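Side-chain contacts in putative monooxygenase (Fusobacterium nucleatum subsp. nucleatum, PDB 3MCS), which probably acts as a monooxygenase of the antibiotic biosynthesis monooxygenase family, though its substrate is not established: residues S25-Y30 against Q203-E208; N32-M35 against G40-G43; K105-N110 against F165-D170. All coordinates share one frame; numbering follows the deposited sequence.

Interaction 1: residues S25-Y30 against Q203-E208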
# COMPACT_ATOMS: atom_id res chain seq x y z
N SER A 25 19.00 -1.63 -4.42
CA SER A 25 19.81 -0.43 -4.28
C SER A 25 19.10 0.83 -4.77
O SER A 25 19.08 1.86 -4.06
CB SER A 25 21.11 -0.58 -5.09
OG SER A 25 22.22 -0.68 -4.24
N ALA A 26 18.55 0.75 -5.98
CA ALA A 26 17.86 1.87 -6.60
C ALA A 26 16.56 2.20 -5.87
O ALA A 26 16.21 3.38 -5.75
CB ALA A 26 17.59 1.58 -8.06
N THR A 27 15.85 1.19 -5.36
CA THR A 27 14.61 1.47 -4.62
C THR A 27 14.96 2.07 -3.26
O THR A 27 14.28 2.99 -2.80
CB THR A 27 13.75 0.25 -4.45
OG1 THR A 27 13.53 -0.34 -5.72
CG2 THR A 27 12.40 0.62 -3.86
N GLU A 28 16.02 1.58 -2.61
CA GLU A 28 16.44 2.15 -1.34
C GLU A 28 16.79 3.64 -1.51
O GLU A 28 16.29 4.48 -0.75
CB GLU A 28 17.63 1.39 -0.74
CG GLU A 28 17.28 0.05 -0.09
CD GLU A 28 18.50 -0.74 0.41
OE1 GLU A 28 19.65 -0.24 0.36
OE2 GLU A 28 18.28 -1.89 0.86
N ASP A 29 17.64 3.95 -2.49
CA ASP A 29 18.01 5.33 -2.75
C ASP A 29 16.76 6.19 -3.00
O ASP A 29 16.64 7.28 -2.47
CB ASP A 29 18.92 5.45 -3.98
CG ASP A 29 20.28 4.78 -3.80
OD1 ASP A 29 20.52 4.22 -2.71
OD2 ASP A 29 21.09 4.82 -4.78
N TYR A 30 15.83 5.68 -3.80
CA TYR A 30 14.65 6.46 -4.17
C TYR A 30 13.82 6.80 -2.96
O TYR A 30 13.41 7.96 -2.78
CB TYR A 30 13.84 5.68 -5.21
CG TYR A 30 12.49 6.22 -5.58
CD1 TYR A 30 12.36 7.42 -6.23
CD2 TYR A 30 11.34 5.49 -5.34
CE1 TYR A 30 11.12 7.91 -6.58
CE2 TYR A 30 10.10 5.95 -5.71
CZ TYR A 30 9.99 7.17 -6.32
OH TYR A 30 8.76 7.66 -6.70
N GLN A 203 7.42 -8.98 1.32
CA GLN A 203 8.74 -8.90 1.89
C GLN A 203 9.15 -7.42 1.90
O GLN A 203 9.36 -6.81 0.86
CB GLN A 203 9.66 -9.77 1.01
CG GLN A 203 11.13 -9.95 1.37
CD GLN A 203 11.87 -10.83 0.34
OE1 GLN A 203 12.72 -10.36 -0.40
NE2 GLN A 203 11.50 -12.10 0.28
N VAL A 204 9.23 -6.82 3.07
CA VAL A 204 9.60 -5.40 3.18
C VAL A 204 11.01 -5.08 2.64
O VAL A 204 11.95 -5.78 2.91
CB VAL A 204 9.47 -4.95 4.66
CG1 VAL A 204 10.11 -3.63 4.87
CG2 VAL A 204 8.01 -4.88 5.04
N LEU A 205 11.14 -3.99 1.89
CA LEU A 205 12.43 -3.57 1.31
C LEU A 205 12.93 -2.28 1.97
O LEU A 205 14.00 -2.26 2.55
CB LEU A 205 12.30 -3.39 -0.19
CG LEU A 205 13.63 -3.45 -0.94
CD1 LEU A 205 13.33 -3.51 -2.42
CD2 LEU A 205 14.57 -2.29 -0.60
N LYS A 206 12.16 -1.20 1.87
CA LYS A 206 12.48 0.04 2.56
C LYS A 206 11.20 0.82 2.80
O LYS A 206 10.41 0.99 1.88
CB LYS A 206 13.50 0.89 1.79
CG LYS A 206 14.16 2.00 2.62
CD LYS A 206 15.11 1.43 3.69
CE LYS A 206 15.66 2.50 4.69
NZ LYS A 206 14.61 3.10 5.62
N ILE A 207 10.99 1.26 4.04
CA ILE A 207 9.84 2.07 4.43
C ILE A 207 10.28 3.33 5.18
O ILE A 207 11.08 3.27 6.12
CB ILE A 207 8.90 1.32 5.39
CG1 ILE A 207 8.28 0.11 4.72
CG2 ILE A 207 7.80 2.25 5.89
CD1 ILE A 207 7.44 -0.67 5.64
N GLU A 208 9.74 4.47 4.76
CA GLU A 208 9.92 5.77 5.43
C GLU A 208 8.59 6.52 5.37
O GLU A 208 7.93 6.57 4.33
CB GLU A 208 11.03 6.61 4.78
CG GLU A 208 12.44 6.11 5.01
CD GLU A 208 12.88 6.21 6.45
OE1 GLU A 208 12.29 7.01 7.21
OE2 GLU A 208 13.84 5.48 6.82

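Interaction 2: residues N32-M35 against G40-G43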
# COMPACT_ATOMS: atom_id res chain seq x y z
N ASN A 32 14.78 6.76 0.23
CA ASN A 32 15.57 7.60 1.15
C ASN A 32 15.77 9.04 0.70
O ASN A 32 15.81 9.94 1.52
CB ASN A 32 16.94 6.98 1.44
CG ASN A 32 16.88 5.74 2.34
OD1 ASN A 32 15.90 5.53 3.08
ND2 ASN A 32 17.93 4.94 2.31
N LYS A 33 15.91 9.26 -0.60
CA LYS A 33 16.16 10.60 -1.11
C LYS A 33 14.85 11.36 -1.19
O LYS A 33 14.83 12.56 -0.97
CB LYS A 33 16.90 10.60 -2.46
CG LYS A 33 17.25 12.04 -2.96
CD LYS A 33 17.98 12.06 -4.33
CE LYS A 33 18.36 13.49 -4.77
NZ LYS A 33 19.32 14.17 -3.85
N THR A 34 13.76 10.66 -1.46
CA THR A 34 12.44 11.31 -1.54
C THR A 34 11.96 11.85 -0.20
O THR A 34 11.68 13.05 -0.08
CB THR A 34 11.37 10.35 -2.09
OG1 THR A 34 11.67 10.07 -3.45
CG2 THR A 34 9.99 10.98 -2.03
N MSE A 35 11.86 10.96 0.79
CA MSE A 35 11.38 11.33 2.12
C MSE A 35 12.34 12.25 2.88
O MSE A 35 11.92 13.11 3.64
CB MSE A 35 11.10 10.08 2.94
CG MSE A 35 9.81 9.40 2.59
SE MSE A 35 8.32 10.45 3.18
CE MSE A 35 8.58 10.57 5.07
N GLY A 40 5.44 17.51 1.15
CA GLY A 40 4.13 16.95 0.86
C GLY A 40 4.09 15.44 0.70
O GLY A 40 3.06 14.88 0.33
N VAL A 41 5.21 14.78 0.97
CA VAL A 41 5.27 13.34 0.83
C VAL A 41 4.95 12.76 2.19
O VAL A 41 5.67 13.00 3.14
CB VAL A 41 6.64 12.87 0.31
CG1 VAL A 41 7.75 13.39 1.17
CG2 VAL A 41 6.69 11.38 0.29
N LEU A 42 3.85 12.00 2.27
CA LEU A 42 3.40 11.45 3.55
C LEU A 42 4.06 10.11 3.92
O LEU A 42 4.15 9.76 5.10
CB LEU A 42 1.88 11.27 3.54
CG LEU A 42 1.05 12.57 3.58
CD1 LEU A 42 -0.43 12.26 3.32
CD2 LEU A 42 1.22 13.31 4.90
N GLY A 43 4.51 9.38 2.91
CA GLY A 43 5.16 8.12 3.12
C GLY A 43 5.39 7.34 1.83
O GLY A 43 4.66 7.49 0.85

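Interaction 3: residues K105-N110 against F165-D170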
# COMPACT_ATOMS: atom_id res chain seq x y z
N LYS A 105 1.16 5.07 12.03
CA LYS A 105 2.08 5.45 13.07
C LYS A 105 3.41 5.55 12.33
O LYS A 105 3.52 5.08 11.21
CB LYS A 105 2.14 4.41 14.19
CG LYS A 105 0.81 4.11 14.89
CD LYS A 105 0.93 3.04 15.97
N LYS A 106 4.42 6.17 12.94
CA LYS A 106 5.71 6.33 12.29
C LYS A 106 6.38 4.97 12.33
O LYS A 106 6.44 4.34 13.38
CB LYS A 106 6.53 7.40 13.05
CG LYS A 106 7.54 8.23 12.21
CD LYS A 106 8.96 7.70 12.20
CE LYS A 106 9.95 8.74 11.62
NZ LYS A 106 9.68 9.07 10.19
N ILE A 107 6.86 4.51 11.18
CA ILE A 107 7.48 3.18 11.12
C ILE A 107 9.00 3.19 11.10
O ILE A 107 9.59 3.83 10.24
CB ILE A 107 7.04 2.40 9.85
CG1 ILE A 107 5.54 2.09 9.90
CG2 ILE A 107 7.87 1.14 9.72
CD1 ILE A 107 4.95 1.71 8.56
N GLU A 108 9.60 2.50 12.07
CA GLU A 108 11.04 2.27 12.14
C GLU A 108 11.19 0.81 11.76
O GLU A 108 11.05 -0.07 12.59
CB GLU A 108 11.62 2.55 13.54
CG GLU A 108 11.59 4.02 13.96
CD GLU A 108 12.43 4.93 13.05
OE1 GLU A 108 13.44 4.49 12.48
OE2 GLU A 108 12.07 6.12 12.95
N GLN A 109 11.46 0.54 10.50
CA GLN A 109 11.50 -0.84 10.02
C GLN A 109 12.59 -1.64 10.71
O GLN A 109 13.63 -1.10 11.05
CB GLN A 109 11.63 -0.92 8.48
CG GLN A 109 13.02 -1.12 7.93
CD GLN A 109 13.08 -0.97 6.42
OE1 GLN A 109 12.88 0.14 5.89
NE2 GLN A 109 13.42 -2.06 5.72
N ASN A 110 12.32 -2.92 10.92
CA ASN A 110 13.25 -3.85 11.54
C ASN A 110 13.03 -5.18 10.84
O ASN A 110 12.28 -5.26 9.88
CB ASN A 110 12.99 -3.93 13.04
CG ASN A 110 11.55 -4.33 13.37
OD1 ASN A 110 11.06 -5.33 12.89
ND2 ASN A 110 10.89 -3.55 14.19
N PHE A 165 -3.70 -1.78 1.93
CA PHE A 165 -2.29 -1.92 2.30
C PHE A 165 -2.21 -1.80 3.79
O PHE A 165 -2.77 -0.87 4.35
CB PHE A 165 -1.44 -0.84 1.67
CG PHE A 165 0.04 -0.98 1.98
CD1 PHE A 165 0.75 -2.09 1.53
CD2 PHE A 165 0.71 0.01 2.68
CE1 PHE A 165 2.11 -2.22 1.79
CE2 PHE A 165 2.09 -0.10 2.94
CZ PHE A 165 2.78 -1.23 2.50
N GLU A 166 -1.52 -2.72 4.43
CA GLU A 166 -1.41 -2.72 5.88
C GLU A 166 -0.06 -3.22 6.36
O GLU A 166 0.47 -4.16 5.82
CB GLU A 166 -2.57 -3.53 6.49
CG GLU A 166 -2.82 -4.88 5.84
CD GLU A 166 -4.08 -5.58 6.37
OE1 GLU A 166 -4.70 -5.11 7.36
OE2 GLU A 166 -4.44 -6.62 5.76
N VAL A 167 0.49 -2.54 7.36
CA VAL A 167 1.77 -2.88 7.93
C VAL A 167 1.58 -3.21 9.41
O VAL A 167 0.82 -2.54 10.08
CB VAL A 167 2.76 -1.74 7.74
CG1 VAL A 167 4.09 -2.09 8.34
CG2 VAL A 167 2.91 -1.42 6.23
N TYR A 168 2.24 -4.27 9.89
CA TYR A 168 2.18 -4.76 11.28
C TYR A 168 3.57 -4.80 11.91
O TYR A 168 4.58 -4.88 11.21
CB TYR A 168 1.53 -6.14 11.32
CG TYR A 168 0.09 -6.16 10.85
CD1 TYR A 168 -0.22 -6.22 9.51
CD2 TYR A 168 -0.97 -6.10 11.76
CE1 TYR A 168 -1.53 -6.20 9.06
CE2 TYR A 168 -2.30 -6.10 11.32
CZ TYR A 168 -2.57 -6.14 9.97
OH TYR A 168 -3.88 -6.14 9.51
N LYS A 169 3.63 -4.73 13.24
CA LYS A 169 4.95 -4.70 13.93
C LYS A 169 5.69 -6.03 13.75
O LYS A 169 6.94 -6.06 13.66
CB LYS A 169 4.84 -4.30 15.42
CG LYS A 169 4.48 -5.42 16.40
CD LYS A 169 4.32 -4.95 17.86
CE LYS A 169 3.88 -6.14 18.74
NZ LYS A 169 3.42 -5.77 20.09
N ASP A 170 4.91 -7.12 13.70
CA ASP A 170 5.44 -8.46 13.53
C ASP A 170 4.38 -9.41 12.99
O ASP A 170 3.18 -9.13 13.02
CB ASP A 170 6.06 -8.99 14.84
CG ASP A 170 5.09 -9.01 15.99
OD1 ASP A 170 3.86 -9.07 15.76
OD2 ASP A 170 5.55 -8.98 17.15
O HOH W 1 8.16 -3.81 13.72

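Interaction 1: residues S25-Y30 against Q203-E208
Glu28 and Leu205 carry this contact through their hydrocarbon parts. Leu205 CD2 lies 3.6 Å from Glu28 CG, the two side chains crossing at about a right angle, and the same methyl sits 4.0 Å from Glu28 OE2. Glu28 CG stands anti to its own carbonyl carbon (chi1 -76°), and the extended chain brings CG against the methyl and leaves one carboxylate oxygen, OE2, alongside it. The other branch of the leucine, CD1, comes to 4.3 Å from Thr27 CB. Thr27 keeps its hydroxyl inside the helix, on Tyr23 O, and also packs on Ala46 and Phe80. Lys206 adds its CB, 4.3 Å from Glu28 CG, then bends away, and NZ forms a salt bridge of 2.8 Å with Glu208 OE2, met on the anti side of the carboxylate. Behind these groups is a classic beta bulge: Leu205 and Lys206 both face Ala46 of strand 41-49, which lets two consecutive strand residues start toward helix 20-37. The axes of the two short segments approach to 8.2 Å with their N-to-C directions 26° apart, packing a helix of the alpha+beta barrel on its sheet. No hydrogen bond or salt bridge crosses between the segments. The helix and strand therefore meet here by apolar packing, while the lysine charge is probably balanced largely by Glu208 of its own strand, with a weak further bond to Gln109 OE1.

Interaction 2: residues N32-M35 against G40-G43
Thr34 and Met35, near the end of helix 20-37, pack on the start of strand 41-49, closing the tight helix-to-strand connection of a ferredoxin-like alpha+beta unit, the building block of the barrel. The strand side begins at Gly40, whose positive phi of 77° turns the chain into the strand and whose backbone bonds with Asn63. Val41 follows and does most of the touching, its side chain starting toward the helix. With CG2 anti to the backbone N and CG1 set between N and the carbonyl carbon (chi1 54°), both methyls are presented to Met35: the SE atom of this selenomethionine lies 3.4 Å from CG2 and 3.6 Å from CG1, resting across the fork of the valine. CG2 also meets Thr34 CG2 at 4.1 Å. That threonine turns only its methyl to the strand, while its hydroxyl bonds back to Tyr30 O one helical turn earlier; Ala76 of helix 75-87 lies against it too. Leu42 points the other way and packs on Asn63 and Leu213. Its backbone bonds with Ile61 of strand 55-62 and with Lys210, just beyond strand 194-209. Leu42 and Gly43 together face Ile61 in a classic beta bulge. Gly43 brings bare backbone under the tail of Met35, whose chain, bent at its second and third torsions, carries SE across to the strand, while Glu208 packs on its CG. SE ends 3.9 Å from Gly43 CA.

Interaction 3: residues K105-N110 against F165-D170
The flat amide of Asn110 meets Lys169 through a water: ND2 donates to it over 2.8 Å, and the water in turn donates to Lys169 O over 2.6 Å. Directly, Asn110 OD1 comes no closer than 4.3 Å to that carbonyl oxygen, and it has a weak bond to Asn112 N instead. The Tyr168 ring, on strand 161-168, has the carboxylate carbon of Glu166 at its edge and in its plane. Its OH gives a 2.5 Å bond to Glu166 OE1, steeply from above the carboxylate plane. Around this ring, Tyr174 packs edge-to-face, while His177 meets it with planes at about 25°. Phe165, two strand residues before Val167, makes an edge-to-face pair with Phe45.

The apolar part of the contact is a single pair, Ile107 CD1 on Val167 CG1 at 3.9 Å, with Val167 CB 4.2 Å from the same methyl. Ile107 CG1 stands anti to the carbonyl carbon (chi1 -65°); with the chain extended to CD1 (chi2 163°), that methyl reaches the valine, and the two side chains cross obliquely. The loop 105-110 is the linker between the two tandem ferredoxin-like halves, running from strand 91-104 to strand 114-122, and here it packs on the C-terminal end of strand 161-168, which lies between strands 114-122 and 147-155. Leu148 and Ile207 also pack on Ile107, and Leu149 on Val167. Beyond Lys169, Asp170 takes the N-cap position of helix 171-178, its side chain capping a backbone N of that helix and OD1 bonding Ser173 OG.

Overall arrangement
All three contacts reach one curled antiparallel sheet. Interactions 1 and 2 share helix 20-37 and have centres about 12 Å apart; they fall on neighbouring strands, 194-209 and 41-49, and touch where Lys206 and Glu208 meet Asn32 and Met35. Interaction 3 is centred about 14 Å from interaction 1 and joined to it by Gln109, whose amide bonds backbone atoms of Leu205 and Ile207; it stays clear of interaction 2. In sequence, interactions 2 and 3 come in series inside the long loop closed by interaction 1. Strand 194-209 pairs with both family halves, consistent with a single-chain version of the dimeric alpha+beta barrel.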